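Local coordinates for motility protein B (Helicobacter pylori, PDB 3CYP) that probably forms, with MotA, the stator of the flagellar motor and may fasten it to the cell wall through this periplasmic peptidoglycan-binding domain, at residues D13-A27 and N64-V78. Residues are numbered along the deposited sequence; the frame is centred on the assembly and turned at random.
Sequences DAINQDMMLYIERIA and NRAYRVMKVLIQYGV
A bend at chi3 (39°) turns the guanidinium of Arg68 to the loop ahead of helix 17-27, where NE donates to the carbonyl O of Asp13 at 2.8 Å. That oxygen lies 22° out of the guanidinium plane, and NH2 adds a second, weak bond to it. A water takes the N-H of Ile15 at 2.8 Å and, weakly, one from Arg68 NH2, so the arginine meets the loop directly and, more weakly, through solvent. Just beyond, Ile15 CD1 reaches in between Val69 and Val72.

With its CG2 anti to the backbone N, Ile23 sets that methyl between Val72 and Leu73: CG2 meets Val72 CG1 at 3.5 Å, tighter than usual, and Leu73 CD2 at 3.6 Å. Met20 SD lies against Val72 CG1. The Tyr76 ring lies along Glu24, whose CB sits over one face, 3.8 Å from the ring centroid, a CH-pi contact; Glu24 OE1 is 3.0 Å from Tyr76 OH. Near the C-terminal end of helix 58-75, Ala27 CB presses on Tyr76 CB at 3.4 Å and Val78 CG2 closes over Ala27. Here a Schellman motif, with Gly77 at positive phi, ends helix 58-75 and turns Val78 inward.

The axes of segments 17-27 and 64-75 cross at -60° and approach to 9.0 Å, within the OmpA-like domain. Phe5 of strand 5-6 touches both Ile23 and Val69, helix 117-131 packs on Ile26, and strand 83-87 meets Ala66 and Met70 of helix 58-75 and, past its end, Val78.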
ATOM      1  N   ASP B  13      10.614  -9.617   9.612  1.00 19.45           N
ATOM      2  CA  ASP B  13       9.639  -8.526   9.383  1.00 19.70           C
ATOM      3  C   ASP B  13       8.769  -8.260  10.612  1.00 19.87           C
ATOM      4  O   ASP B  13       7.740  -7.578  10.532  1.00 19.46           O
ATOM      5  CB  ASP B  13       8.783  -8.794   8.143  1.00 19.25           C
ATOM      6  CG  ASP B  13       7.944 -10.045   8.253  1.00 23.20           C
ATOM      7  OD1 ASP B  13       8.037 -10.802   9.254  1.00 26.39           O
ATOM      8  OD2 ASP B  13       7.177 -10.279   7.304  1.00 30.43           O
ATOM      9  N   ALA B  14       9.204  -8.771  11.766  1.00 19.43           N
ATOM     10  CA  ALA B  14       8.530  -8.581  13.035  1.00 19.22           C
ATOM     11  C   ALA B  14       8.585  -7.126  13.538  1.00 18.01           C
ATOM     12  O   ALA B  14       9.629  -6.481  13.462  1.00 18.56           O
ATOM     13  CB  ALA B  14       9.115  -9.504  14.090  1.00 20.39           C
ATOM     14  N   ILE B  15       7.440  -6.649  14.050  1.00 17.74           N
ATOM     15  CA  ILE B  15       7.319  -5.326  14.653  1.00 17.81           C
ATOM     16  C   ILE B  15       7.165  -5.512  16.166  1.00 18.47           C
ATOM     17  O   ILE B  15       6.101  -5.882  16.642  1.00 18.73           O
ATOM     18  CB  ILE B  15       6.136  -4.532  14.021  1.00 16.76           C
ATOM     19  CG1 ILE B  15       6.437  -4.284  12.542  1.00 17.18           C
ATOM     20  CG2 ILE B  15       5.925  -3.187  14.730  1.00 17.48           C
ATOM     21  CD1 ILE B  15       5.288  -3.651  11.812  1.00 17.79           C
ATOM     22  N   ASN B  16       8.237  -5.293  16.916  1.00 19.47           N
ATOM     23  CA  ASN B  16       8.202  -5.537  18.344  1.00 20.42           C
ATOM     24  C   ASN B  16       7.547  -4.368  19.067  1.00 21.41           C
ATOM     25  O   ASN B  16       7.049  -3.396  18.449  1.00 19.40           O
ATOM     26  CB  ASN B  16       9.617  -5.896  18.887  1.00 20.96           C
ATOM     27  CG  ASN B  16      10.616  -4.730  18.866  1.00 21.51           C
ATOM     28  OD1 ASN B  16      10.270  -3.561  18.643  1.00 18.43           O
ATOM     29  ND2 ASN B  16      11.894  -5.061  19.114  1.00 22.31           N
ATOM     30  N   GLN B  17       7.518  -4.449  20.390  1.00 21.52           N
ATOM     31  CA  GLN B  17       6.811  -3.436  21.166  1.00 22.84           C
ATOM     32  C   GLN B  17       7.463  -2.066  21.074  1.00 22.03           C
ATOM     33  O   GLN B  17       6.769  -1.054  21.030  1.00 22.56           O
ATOM     34  CB  GLN B  17       6.707  -3.872  22.628  1.00 23.70           C
ATOM     35  CG  GLN B  17       5.554  -4.776  22.887  1.00 27.11           C
ATOM     36  CD  GLN B  17       5.257  -4.905  24.382  1.00 28.83           C
ATOM     37  OE1 GLN B  17       5.982  -5.588  25.105  1.00 37.73           O
ATOM     38  NE2 GLN B  17       4.211  -4.217  24.851  1.00 35.55           N
ATOM     39  N   ASP B  18       8.787  -2.017  21.062  1.00 21.37           N
ATOM     40  CA  ASP B  18       9.473  -0.749  20.932  1.00 20.83           C
ATOM     41  C   ASP B  18       9.123  -0.133  19.585  1.00 19.52           C
ATOM     42  O   ASP B  18       8.931   1.091  19.489  1.00 20.91           O
ATOM     43  CB  ASP B  18      10.977  -0.935  21.033  1.00 21.45           C
ATOM     44  CG  ASP B  18      11.443  -1.001  22.472  1.00 26.54           C
ATOM     45  OD1 ASP B  18      12.615  -1.363  22.671  1.00 33.70           O
ATOM     46  OD2 ASP B  18      10.623  -0.717  23.379  1.00 30.52           O
ATOM     47  N   MET B  19       9.057  -0.975  18.554  1.00 18.44           N
ATOM     48  CA  MET B  19       8.750  -0.425  17.217  1.00 17.12           C
ATOM     49  C   MET B  19       7.294   0.026  17.132  1.00 17.19           C
ATOM     50  O   MET B  19       7.015   1.042  16.479  1.00 18.05           O
ATOM     51  CB  MET B  19       9.072  -1.412  16.095  1.00 17.24           C
ATOM     52  CG  MET B  19       9.144  -0.701  14.721  1.00 16.82           C
ATOM     53  SD  MET B  19       9.303  -1.839  13.319  1.00 16.64           S
ATOM     54  CE  MET B  19      10.979  -2.391  13.538  1.00 18.24           C
ATOM     55  N   MET B  20       6.363  -0.680  17.761  1.00 16.87           N
ATOM     56  CA  MET B  20       4.936  -0.248  17.803  1.00 16.57           C
ATOM     57  C   MET B  20       4.840   1.143  18.428  1.00 17.41           C
ATOM     58  O   MET B  20       4.165   2.046  17.923  1.00 16.91           O
ATOM     59  CB  MET B  20       4.089  -1.223  18.610  1.00 17.44           C
ATOM     60  CG  MET B  20       3.867  -2.518  17.875  1.00 16.97           C
ATOM     61  SD  MET B  20       2.829  -2.341  16.382  1.00 18.64           S
ATOM     62  CE  MET B  20       1.199  -2.034  17.120  1.00 17.26           C
ATOM     63  N   LEU B  21       5.558   1.336  19.525  1.00 17.32           N
ATOM     64  CA  LEU B  21       5.529   2.615  20.216  1.00 16.79           C
ATOM     65  C   LEU B  21       6.076   3.730  19.338  1.00 15.85           C
ATOM     66  O   LEU B  21       5.558   4.843  19.364  1.00 16.23           O
ATOM     67  CB  LEU B  21       6.363   2.578  21.482  1.00 18.67           C
ATOM     68  CG  LEU B  21       5.666   1.977  22.676  1.00 21.53           C
ATOM     69  CD1 LEU B  21       6.772   1.645  23.719  1.00 21.13           C
ATOM     70  CD2 LEU B  21       4.627   2.945  23.194  1.00 25.75           C
ATOM     71  N   TYR B  22       7.110   3.436  18.578  1.00 15.21           N
ATOM     72  CA  TYR B  22       7.738   4.458  17.714  1.00 15.22           C
ATOM     73  C   TYR B  22       6.802   4.726  16.526  1.00 14.17           C
ATOM     74  O   TYR B  22       6.529   5.904  16.178  1.00 13.26           O
ATOM     75  CB  TYR B  22       9.136   4.038  17.266  1.00 15.52           C
ATOM     76  CG  TYR B  22       9.931   5.071  16.489  1.00 16.06           C
ATOM     77  CD1 TYR B  22       9.611   6.422  16.521  1.00 16.85           C
ATOM     78  CD2 TYR B  22      11.035   4.693  15.745  1.00 14.95           C
ATOM     79  CE1 TYR B  22      10.334   7.337  15.820  1.00 15.13           C
ATOM     80  CE2 TYR B  22      11.766   5.598  15.010  1.00 15.89           C
ATOM     81  CZ  TYR B  22      11.427   6.939  15.075  1.00 15.76           C
ATOM     82  OH  TYR B  22      12.151   7.849  14.353  1.00 19.32           O
ATOM     83  N   ILE B  23       6.256   3.667  15.943  1.00 14.00           N
ATOM     84  CA  ILE B  23       5.262   3.874  14.849  1.00 14.00           C
ATOM     85  C   ILE B  23       4.079   4.728  15.318  1.00 13.82           C
ATOM     86  O   ILE B  23       3.599   5.602  14.619  1.00 12.78           O
ATOM     87  CB  ILE B  23       4.774   2.539  14.272  1.00 13.29           C
ATOM     88  CG1 ILE B  23       5.911   1.792  13.599  1.00 12.44           C
ATOM     89  CG2 ILE B  23       3.621   2.758  13.258  1.00 14.75           C
ATOM     90  CD1 ILE B  23       5.606   0.364  13.294  1.00 12.70           C
ATOM     91  N   GLU B  24       3.650   4.530  16.570  1.00 13.26           N
ATOM     92  CA  GLU B  24       2.543   5.300  17.119  1.00 14.27           C
ATOM     93  C   GLU B  24       2.898   6.787  17.167  1.00 13.67           C
ATOM     94  O   GLU B  24       2.029   7.642  16.960  1.00 13.49           O
ATOM     95  CB  GLU B  24       2.277   4.777  18.542  1.00 14.39           C
ATOM     96  CG  GLU B  24       1.157   5.377  19.312  1.00 16.27           C
ATOM     97  CD  GLU B  24       1.094   4.710  20.694  1.00 20.00           C
ATOM     98  OE1 GLU B  24       1.119   3.461  20.715  1.00 20.74           O
ATOM     99  OE2 GLU B  24       1.075   5.434  21.713  1.00 28.18           O
ATOM    100  N   ARG B  25       4.145   7.115  17.516  1.00 13.02           N
ATOM    101  CA  ARG B  25       4.559   8.540  17.566  1.00 14.48           C
ATOM    102  C   ARG B  25       4.487   9.169  16.180  1.00 14.37           C
ATOM    103  O   ARG B  25       4.088  10.336  15.999  1.00 14.34           O
ATOM    104  CB  ARG B  25       5.969   8.726  18.081  1.00 15.62           C
ATOM    105  CG  ARG B  25       6.188   8.368  19.505  1.00 18.85           C
ATOM    106  CD  ARG B  25       7.618   8.762  19.954  1.00 19.32           C
ATOM    107  NE  ARG B  25       7.794  10.183  20.262  1.00 20.12           N
ATOM    108  CZ  ARG B  25       8.908  10.698  20.831  1.00 20.89           C
ATOM    109  NH1 ARG B  25       9.944   9.925  21.107  1.00 21.46           N
ATOM    110  NH2 ARG B  25       9.008  11.977  21.117  1.00 21.56           N
ATOM    111  N   ILE B  26       4.935   8.391  15.204  1.00 13.70           N
ATOM    112  CA  ILE B  26       4.921   8.879  13.804  1.00 13.27           C
ATOM    113  C   ILE B  26       3.468   9.028  13.291  1.00 12.56           C
ATOM    114  O   ILE B  26       3.126   9.982  12.591  1.00 12.66           O
ATOM    115  CB  ILE B  26       5.774   7.948  12.892  1.00 12.64           C
ATOM    116  CG1 ILE B  26       7.266   8.037  13.293  1.00 12.39           C
ATOM    117  CG2 ILE B  26       5.542   8.248  11.406  1.00 14.62           C
ATOM    118  CD1 ILE B  26       7.896   9.424  12.966  1.00 18.49           C
ATOM    119  N   ALA B  27       2.571   8.108  13.648  1.00 12.81           N
ATOM    120  CA  ALA B  27       1.136   8.236  13.306  1.00 13.06           C
ATOM    121  C   ALA B  27       0.580   9.500  13.900  1.00 12.47           C
ATOM    122  O   ALA B  27      -0.157  10.230  13.242  1.00 13.16           O
ATOM    123  CB  ALA B  27       0.335   6.983  13.793  1.00 12.34           C
ATOM    124  N   ASN B  64       7.156  -6.505   2.551  0.50 15.02           N
ATOM    125  CA  ASN B  64       6.354  -6.891   3.714  0.50 14.43           C
ATOM    126  C   ASN B  64       6.702  -6.006   4.900  0.50 13.75           C
ATOM    127  O   ASN B  64       5.827  -5.615   5.662  0.50 13.33           O
ATOM    128  CB  ASN B  64       6.466  -8.386   4.080  0.50 15.32           C
ATOM    129  CG  ASN B  64       5.187  -8.927   4.693  0.50 17.26           C
ATOM    130  OD1 ASN B  64       5.216  -9.767   5.595  0.50 23.05           O
ATOM    131  ND2 ASN B  64       4.055  -8.447   4.215  0.50 17.79           N
ATOM    132  N   ARG B  65       7.978  -5.655   5.054  1.00 13.30           N
ATOM    133  CA  ARG B  65       8.359  -4.677   6.105  1.00 13.69           C
ATOM    134  C   ARG B  65       7.599  -3.357   5.976  1.00 12.33           C
ATOM    135  O   ARG B  65       6.991  -2.875   6.927  1.00 13.56           O
ATOM    136  CB  ARG B  65       9.833  -4.415   6.116  1.00 13.79           C
ATOM    137  CG  ARG B  65      10.634  -5.605   6.659  1.00 14.57           C
ATOM    138  CD  ARG B  65      12.107  -5.394   6.496  1.00 15.60           C
ATOM    139  NE  ARG B  65      12.889  -6.424   7.199  1.00 16.12           N
ATOM    140  CZ  ARG B  65      14.180  -6.674   6.986  1.00 15.44           C
ATOM    141  NH1 ARG B  65      14.869  -5.983   6.099  1.00 16.28           N
ATOM    142  NH2 ARG B  65      14.806  -7.633   7.704  1.00 17.93           N
ATOM    143  N   ALA B  66       7.642  -2.793   4.773  1.00 11.69           N
ATOM    144  CA  ALA B  66       7.006  -1.496   4.522  1.00 12.25           C
ATOM    145  C   ALA B  66       5.505  -1.613   4.655  1.00 11.54           C
ATOM    146  O   ALA B  66       4.856  -0.769   5.286  1.00 12.85           O
ATOM    147  CB  ALA B  66       7.397  -0.984   3.172  1.00 12.66           C
ATOM    148  N   TYR B  67       4.921  -2.649   4.045  1.00 13.26           N
ATOM    149  CA  TYR B  67       3.477  -2.868   4.122  1.00 13.16           C
ATOM    150  C   TYR B  67       2.997  -2.989   5.584  1.00 12.48           C
ATOM    151  O   TYR B  67       2.027  -2.375   5.999  1.00 12.36           O
ATOM    152  CB  TYR B  67       3.119  -4.109   3.300  1.00 14.07           C
ATOM    153  CG  TYR B  67       1.695  -4.581   3.502  1.00 15.25           C
ATOM    154  CD1 TYR B  67       0.623  -3.769   3.154  1.00 15.67           C
ATOM    155  CD2 TYR B  67       1.416  -5.806   4.098  1.00 16.60           C
ATOM    156  CE1 TYR B  67      -0.705  -4.170   3.372  1.00 15.91           C
ATOM    157  CE2 TYR B  67       0.086  -6.230   4.298  1.00 17.18           C
ATOM    158  CZ  TYR B  67      -0.960  -5.404   3.911  1.00 16.93           C
ATOM    159  OH  TYR B  67      -2.295  -5.778   4.073  1.00 19.75           O
ATOM    160  N   ARG B  68       3.714  -3.787   6.375  1.00 12.75           N
ATOM    161  CA  ARG B  68       3.345  -4.015   7.758  1.00 14.40           C
ATOM    162  C   ARG B  68       3.413  -2.734   8.571  1.00 12.58           C
ATOM    163  O   ARG B  68       2.528  -2.469   9.357  1.00 13.80           O
ATOM    164  CB  ARG B  68       4.229  -5.104   8.387  1.00 14.16           C
ATOM    165  CG  ARG B  68       3.803  -6.490   7.870  1.00 17.44           C
ATOM    166  CD  ARG B  68       4.658  -7.626   8.334  1.00 20.98           C
ATOM    167  NE  ARG B  68       5.110  -7.523   9.719  1.00 26.24           N
ATOM    168  CZ  ARG B  68       4.437  -7.929  10.797  1.00 29.25           C
ATOM    169  NH1 ARG B  68       3.216  -8.446  10.712  1.00 33.16           N
ATOM    170  NH2 ARG B  68       4.984  -7.797  11.986  1.00 30.99           N
ATOM    171  N   VAL B  69       4.448  -1.937   8.354  1.00 12.27           N
ATOM    172  CA  VAL B  69       4.554  -0.651   9.033  1.00 12.97           C
ATOM    173  C   VAL B  69       3.368   0.208   8.614  1.00 12.17           C
ATOM    174  O   VAL B  69       2.724   0.888   9.429  1.00 11.85           O
ATOM    175  CB  VAL B  69       5.890   0.034   8.793  1.00 12.63           C
ATOM    176  CG1 VAL B  69       5.830   1.514   9.230  1.00 13.38           C
ATOM    177  CG2 VAL B  69       6.975  -0.733   9.591  1.00 12.48           C
ATOM    178  N   MET B  70       3.091   0.244   7.313  1.00 12.31           N
ATOM    179  CA  MET B  70       1.947   1.042   6.800  1.00 12.71           C
ATOM    180  C   MET B  70       0.596   0.639   7.452  1.00 12.58           C
ATOM    181  O   MET B  70      -0.220   1.510   7.831  1.00 12.47           O
ATOM    182  CB  MET B  70       1.860   0.968   5.272  1.00 12.87           C
ATOM    183  CG  MET B  70       0.949   2.020   4.738  1.00 13.14           C
ATOM    184  SD  MET B  70       0.591   1.778   2.962  1.00 13.83           S
ATOM    185  CE  MET B  70      -0.385   0.277   2.997  1.00 18.83           C
ATOM    186  N   LYS B  71       0.367  -0.671   7.592  1.00 12.60           N
ATOM    187  CA  LYS B  71      -0.855  -1.165   8.225  1.00 14.85           C
ATOM    188  C   LYS B  71      -0.963  -0.660   9.639  1.00 12.66           C
ATOM    189  O   LYS B  71      -2.040  -0.233  10.074  1.00 13.42           O
ATOM    190  CB  LYS B  71      -0.883  -2.692   8.277  1.00 15.48           C
ATOM    191  CG  LYS B  71      -1.102  -3.333   6.954  1.00 19.40           C
ATOM    192  CD  LYS B  71      -1.791  -4.679   7.135  1.00 20.01           C
ATOM    193  CE  LYS B  71      -0.888  -5.700   7.704  1.00 22.95           C
ATOM    194  NZ  LYS B  71      -1.689  -6.995   7.827  1.00 23.55           N
ATOM    195  N   VAL B  72       0.169  -0.664  10.370  1.00 12.18           N
ATOM    196  CA  VAL B  72       0.174  -0.130  11.731  1.00 12.81           C
ATOM    197  C   VAL B  72      -0.145   1.341  11.798  1.00 11.87           C
ATOM    198  O   VAL B  72      -0.974   1.783  12.598  1.00 11.75           O
ATOM    199  CB  VAL B  72       1.450  -0.451  12.498  1.00 12.80           C
ATOM    200  CG1 VAL B  72       1.375   0.182  13.901  1.00 14.28           C
ATOM    201  CG2 VAL B  72       1.591  -1.973  12.611  1.00 13.99           C
ATOM    202  N   LEU B  73       0.431   2.128  10.882  1.00 11.44           N
ATOM    203  CA  LEU B  73       0.071   3.536  10.835  1.00 11.48           C
ATOM    204  C   LEU B  73      -1.457   3.739  10.672  1.00 11.43           C
ATOM    205  O   LEU B  73      -2.083   4.650  11.242  1.00 12.47           O
ATOM    206  CB  LEU B  73       0.782   4.296   9.692  1.00 12.05           C
ATOM    207  CG  LEU B  73       2.296   4.445   9.911  1.00 11.55           C
ATOM    208  CD1 LEU B  73       3.036   4.822   8.623  1.00 14.07           C
ATOM    209  CD2 LEU B  73       2.572   5.422  11.052  1.00 13.34           C
ATOM    210  N   ILE B  74      -2.047   2.939   9.806  1.00 11.80           N
ATOM    211  CA  ILE B  74      -3.477   3.022   9.553  1.00 13.39           C
ATOM    212  C   ILE B  74      -4.288   2.585  10.779  1.00 13.27           C
ATOM    213  O   ILE B  74      -5.271   3.215  11.138  1.00 13.88           O
ATOM    214  CB  ILE B  74      -3.859   2.212   8.294  1.00 14.10           C
ATOM    215  CG1 ILE B  74      -3.275   2.908   7.067  1.00 14.75           C
ATOM    216  CG2 ILE B  74      -5.404   2.023   8.170  1.00 14.02           C
ATOM    217  CD1 ILE B  74      -3.240   2.016   5.782  1.00 14.79           C
ATOM    218  N   GLN B  75      -3.835   1.547  11.440  1.00 13.92           N
ATOM    219  CA  GLN B  75      -4.430   1.189  12.739  1.00 14.77           C
ATOM    220  C   GLN B  75      -4.457   2.334  13.744  1.00 15.16           C
ATOM    221  O   GLN B  75      -5.368   2.444  14.545  1.00 15.19           O
ATOM    222  CB  GLN B  75      -3.693   0.002  13.371  1.00 15.34           C
ATOM    223  CG  GLN B  75      -3.907  -1.300  12.647  1.00 16.48           C
ATOM    224  CD  GLN B  75      -3.228  -2.452  13.352  1.00 17.73           C
ATOM    225  OE1 GLN B  75      -2.013  -2.580  13.313  1.00 16.67           O
ATOM    226  NE2 GLN B  75      -4.024  -3.286  14.066  1.00 19.64           N
ATOM    227  N   TYR B  76      -3.393   3.137  13.754  1.00 13.92           N
ATOM    228  CA  TYR B  76      -3.285   4.282  14.647  1.00 14.89           C
ATOM    229  C   TYR B  76      -3.992   5.551  14.113  1.00 15.00           C
ATOM    230  O   TYR B  76      -3.885   6.635  14.727  1.00 16.17           O
ATOM    231  CB  TYR B  76      -1.827   4.547  14.927  1.00 15.65           C
ATOM    232  CG  TYR B  76      -1.131   3.593  15.916  1.00 15.81           C
ATOM    233  CD1 TYR B  76       0.046   2.931  15.584  1.00 16.17           C
ATOM    234  CD2 TYR B  76      -1.639   3.422  17.192  1.00 18.65           C
ATOM    235  CE1 TYR B  76       0.720   2.096  16.530  1.00 17.57           C
ATOM    236  CE2 TYR B  76      -0.989   2.630  18.119  1.00 18.61           C
ATOM    237  CZ  TYR B  76       0.183   1.979  17.794  1.00 18.67           C
ATOM    238  OH  TYR B  76       0.799   1.194  18.766  1.00 20.60           O
ATOM    239  N   GLY B  77      -4.705   5.421  12.990  1.00 15.47           N
ATOM    240  CA  GLY B  77      -5.586   6.449  12.540  1.00 14.88           C
ATOM    241  C   GLY B  77      -5.114   7.280  11.368  1.00 15.05           C
ATOM    242  O   GLY B  77      -5.795   8.220  10.995  1.00 15.60           O
ATOM    243  N   VAL B  78      -3.991   6.921  10.761  1.00 14.44           N
ATOM    244  CA  VAL B  78      -3.551   7.667   9.571  1.00 13.94           C
ATOM    245  C   VAL B  78      -4.496   7.328   8.434  1.00 14.32           C
ATOM    246  O   VAL B  78      -4.838   6.173   8.206  1.00 14.64           O
ATOM    247  CB  VAL B  78      -2.093   7.411   9.209  1.00 12.71           C
ATOM    248  CG1 VAL B  78      -1.727   8.195   7.867  1.00 12.46           C
ATOM    249  CG2 VAL B  78      -1.202   7.825  10.335  1.00 12.51           C
TER
HETATM  250  O   HOH W   1       5.500  -8.538  14.711  1.00 33.62           O